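Ectonucleotide pyrophosphatase/phosphodiesterase family member 5 (Mus musculus, PDB 5VEO) probably hydrolyses phosphodiester bonds as a zinc-dependent ectoenzyme of the nucleotide pyrophosphatase/phosphodiesterase family, with restricted action on nucleotides. Local coordinates at residues A[141-146]-A[170-175]. The protein carries 1 engineered substitution. Numbering follows the deposited sequence.
Sequences LPYNES and FLYWEE. With ZN (zinc ion), chain F; AMP (adenosine monophosphate), chain Q; NAG (2-acetamido-2-deoxy-beta-D-glucopyranose), chain I.
Where Glu145 meets Glu174, a zinc ion ties protein to nucleotide: the extended chain of Glu145 carries OE2 to the metal at 2.1 Å, and the zinc also takes AMP O3', three waters and Asp178. It is distinct from the zinc ions held by Asp22, Asp224 and His225 and by Asp177, His181 and His325. Glu145 OE2 passes 3.3 Å from Glu174 CG, so the second glutamate, bent at chi2 (80°), turns its methylene rather than its carboxylate to the metal ligand. Tyr143 OH donates a short hydrogen bond to Glu174 OE1 (2.6 Å) and accepts one from AMP O2' (2.9 Å). Holding CG anti to the backbone N (chi1 -176°) lets the tyrosine reach in from its loop, and the adenine lies over one ring face, offset toward the rim. Glu174 meets the hydroxyl on the anti side of its carboxylate, 28° out of plane; a salt bridge from Arg152 to the same OE1 helps fix the carboxylate. Segment 141-146 thus holds both ribose hydroxyls, O2' through Tyr143 and O3' through the zinc, while Glu174 steadies Tyr143. Tyr172 CE2 packs 4.1 Å from Tyr143 CE2, its own hydroxyl hydrogen-bonded to Asp22. In the fold, the loop between strand 139-140 and helix 149-160 meets the end of the inner strand 168-173, which lies between strands 120-123 and 16-21.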
loop_
_atom_site.group_PDB
_atom_site.type_symbol
_atom_site.label_atom_id
_atom_site.label_comp_id
_atom_site.label_asym_id
_atom_site.label_seq_id
_atom_site.Cartn_x
_atom_site.Cartn_y
_atom_site.Cartn_z
ATOM N N LEU A 141 10.374 13.075 7.419
ATOM C CA LEU A 141 11.272 12.342 8.302
ATOM C C LEU A 141 12.029 11.265 7.534
ATOM O O LEU A 141 11.411 10.492 6.791
ATOM C CB LEU A 141 10.497 11.690 9.445
ATOM C CG LEU A 141 9.531 12.580 10.246
ATOM C CD1 LEU A 141 8.829 11.785 11.352
ATOM C CD2 LEU A 141 10.253 13.804 10.822
ATOM N N PRO A 142 13.345 11.147 7.686
ATOM C CA PRO A 142 14.032 9.943 7.202
ATOM C C PRO A 142 13.390 8.693 7.782
ATOM O O PRO A 142 13.084 8.633 8.969
ATOM C CB PRO A 142 15.465 10.136 7.715
ATOM C CG PRO A 142 15.590 11.609 7.875
ATOM C CD PRO A 142 14.264 12.023 8.419
ATOM N N TYR A 143 13.144 7.691 6.937
ATOM C CA TYR A 143 12.403 6.534 7.427
ATOM C C TYR A 143 13.145 5.870 8.583
ATOM O O TYR A 143 14.343 5.557 8.493
ATOM C CB TYR A 143 12.146 5.492 6.337
ATOM C CG TYR A 143 11.300 4.371 6.906
ATOM C CD1 TYR A 143 11.862 3.171 7.298
ATOM C CD2 TYR A 143 9.946 4.569 7.148
ATOM C CE1 TYR A 143 11.093 2.160 7.851
ATOM C CE2 TYR A 143 9.162 3.565 7.709
ATOM C CZ TYR A 143 9.754 2.368 8.091
ATOM O OH TYR A 143 8.974 1.368 8.642
ATOM N N ASN A 144 12.409 5.621 9.660
ATOM C CA ASN A 144 12.972 4.954 10.826
ATOM C C ASN A 144 11.816 4.302 11.569
ATOM O O ASN A 144 11.018 4.989 12.213
ATOM C CB ASN A 144 13.735 5.940 11.705
ATOM C CG ASN A 144 14.471 5.251 12.826
ATOM O OD1 ASN A 144 13.995 4.255 13.365
ATOM N ND2 ASN A 144 15.641 5.774 13.188
ATOM N N GLU A 145 11.735 2.978 11.474
ATOM C CA GLU A 145 10.632 2.232 12.067
ATOM C C GLU A 145 10.586 2.356 13.585
ATOM O O GLU A 145 9.527 2.117 14.186
ATOM C CB GLU A 145 10.759 0.767 11.638
ATOM C CG GLU A 145 9.615 -0.092 12.055
ATOM C CD GLU A 145 9.605 -1.406 11.312
ATOM O OE1 GLU A 145 10.681 -1.804 10.817
ATOM O OE2 GLU A 145 8.525 -2.029 11.191
ATOM N N SER A 146 11.715 2.714 14.220
ATOM C CA SER A 146 11.787 2.830 15.675
ATOM C C SER A 146 11.137 4.090 16.218
ATOM O O SER A 146 10.967 4.197 17.438
ATOM C CB SER A 146 13.243 2.802 16.131
ATOM O OG SER A 146 13.842 1.580 15.745
ATOM N N PHE A 170 0.915 13.219 5.479
ATOM C CA PHE A 170 0.911 11.764 5.333
ATOM C C PHE A 170 1.534 11.157 6.575
ATOM O O PHE A 170 2.646 11.532 6.955
ATOM C CB PHE A 170 1.699 11.311 4.101
ATOM C CG PHE A 170 1.078 11.731 2.822
ATOM C CD1 PHE A 170 0.082 10.951 2.243
ATOM C CD2 PHE A 170 1.446 12.919 2.206
ATOM C CE1 PHE A 170 -0.526 11.333 1.066
ATOM C CE2 PHE A 170 0.841 13.306 1.017
ATOM C CZ PHE A 170 -0.155 12.518 0.453
ATOM N N LEU A 171 0.830 10.217 7.196
ATOM C CA LEU A 171 1.262 9.561 8.424
ATOM C C LEU A 171 1.169 8.060 8.220
ATOM O O LEU A 171 0.143 7.570 7.749
ATOM C CB LEU A 171 0.391 10.003 9.604
ATOM C CG LEU A 171 0.537 9.309 10.944
ATOM C CD1 LEU A 171 1.934 9.517 11.503
ATOM C CD2 LEU A 171 -0.529 9.780 11.947
ATOM N N TYR A 172 2.236 7.347 8.555
ATOM C CA TYR A 172 2.343 5.917 8.314
ATOM C C TYR A 172 2.722 5.207 9.608
ATOM O O TYR A 172 3.567 5.694 10.383
ATOM C CB TYR A 172 3.378 5.661 7.219
ATOM C CG TYR A 172 3.725 4.218 6.974
ATOM C CD1 TYR A 172 2.875 3.388 6.255
ATOM C CD2 TYR A 172 4.889 3.684 7.475
ATOM C CE1 TYR A 172 3.197 2.063 6.026
ATOM C CE2 TYR A 172 5.218 2.368 7.261
ATOM C CZ TYR A 172 4.364 1.555 6.547
ATOM O OH TYR A 172 4.713 0.250 6.354
ATOM N N TRP A 173 2.117 4.035 9.815
ATOM C CA TRP A 173 2.433 3.156 10.939
ATOM C C TRP A 173 2.466 1.714 10.441
ATOM O O TRP A 173 1.665 1.341 9.578
ATOM C CB TRP A 173 1.403 3.330 12.059
ATOM C CG TRP A 173 1.695 2.610 13.341
ATOM C CD1 TRP A 173 0.919 1.655 13.945
ATOM C CD2 TRP A 173 2.833 2.793 14.188
ATOM N NE1 TRP A 173 1.502 1.251 15.120
ATOM C CE2 TRP A 173 2.679 1.928 15.290
ATOM C CE3 TRP A 173 3.967 3.607 14.121
ATOM C CZ2 TRP A 173 3.621 1.844 16.308
ATOM C CZ3 TRP A 173 4.897 3.540 15.139
ATOM C CH2 TRP A 173 4.723 2.657 16.218
ATOM N N GLU A 174 3.390 0.902 10.996
ATOM C CA GLU A 174 3.692 -0.431 10.466
ATOM C C GLU A 174 2.761 -1.529 10.974
ATOM O O GLU A 174 2.834 -2.670 10.472
ATOM C CB GLU A 174 5.133 -0.805 10.801
ATOM C CG GLU A 174 6.180 0.084 10.136
ATOM C CD GLU A 174 6.420 1.430 10.818
ATOM O OE1 GLU A 174 7.146 2.262 10.211
ATOM O OE2 GLU A 174 5.938 1.636 11.965
ATOM N N GLU A 175 1.923 -1.226 11.960
ATOM C CA GLU A 175 0.908 -2.166 12.435
ATOM C C GLU A 175 -0.460 -1.803 11.863
ATOM O O GLU A 175 -0.765 -0.608 11.670
ATOM C CB GLU A 175 0.852 -2.175 13.961
ATOM C CG GLU A 175 2.063 -2.787 14.628
ATOM C CD GLU A 175 2.128 -4.319 14.552
ATOM O OE1 GLU A 175 1.518 -4.935 13.653
ATOM O OE2 GLU A 175 2.831 -4.899 15.408
HETATM ZN ZN ZN F . 8.018 -3.574 9.879
HETATM P P AMP Q . 4.476 -4.740 3.233
HETATM O O1P AMP Q . 4.469 -4.927 1.745
HETATM O O2P AMP Q . 4.673 -6.070 3.970
HETATM O O3P AMP Q . 3.240 -4.010 3.753
HETATM O "O5'" AMP Q . 5.722 -3.814 3.623
HETATM C "C5'" AMP Q . 5.672 -3.060 4.844
HETATM C "C4'" AMP Q . 7.004 -2.931 5.529
HETATM O "O4'" AMP Q . 7.784 -1.978 4.819
HETATM C "C3'" AMP Q . 6.899 -2.386 6.955
HETATM O "O3'" AMP Q . 7.149 -3.408 7.895
HETATM C "C2'" AMP Q . 7.983 -1.307 7.046
HETATM O "O2'" AMP Q . 8.860 -1.437 8.132
HETATM C "C1'" AMP Q . 8.711 -1.430 5.723
HETATM N N9 AMP Q . 9.162 -0.159 5.202
HETATM C C8 AMP Q . 8.409 0.884 4.810
HETATM N N7 AMP Q . 9.210 1.882 4.361
HETATM C C5 AMP Q . 10.487 1.430 4.475
HETATM C C6 AMP Q . 11.836 1.952 4.179
HETATM N N6 AMP Q . 11.978 3.186 3.663
HETATM N N1 AMP Q . 12.900 1.171 4.437
HETATM C C2 AMP Q . 12.789 -0.068 4.949
HETATM N N3 AMP Q . 11.601 -0.624 5.239
HETATM C C4 AMP Q . 10.449 0.092 5.032
HETATM C C1 NAG I . 16.408 5.164 14.239
HETATM C C2 NAG I . 17.903 5.275 13.969
HETATM C C3 NAG I . 18.656 4.463 14.994
HETATM C C4 NAG I . 18.334 4.962 16.393
HETATM C C5 NAG I . 16.829 5.081 16.669
HETATM C C6 NAG I . 16.598 5.934 17.901
HETATM C C7 NAG I . 19.084 5.488 11.823
HETATM C C8 NAG I . 19.320 4.875 10.473
HETATM N N2 NAG I . 18.241 4.831 12.627
HETATM O O3 NAG I . 20.054 4.604 14.766
HETATM O O4 NAG I . 18.887 4.063 17.346
HETATM O O5 NAG I . 16.109 5.689 15.572
HETATM O O6 NAG I . 15.345 6.602 17.920
HETATM O O7 NAG I . 19.635 6.531 12.168
HETATM O O HOH W 1 9.787 -4.904 9.060
HETATM O O HOH W 2 10.280 -4.091 10.746
HETATM O O HOH W 3 8.570 -4.045 12.141
#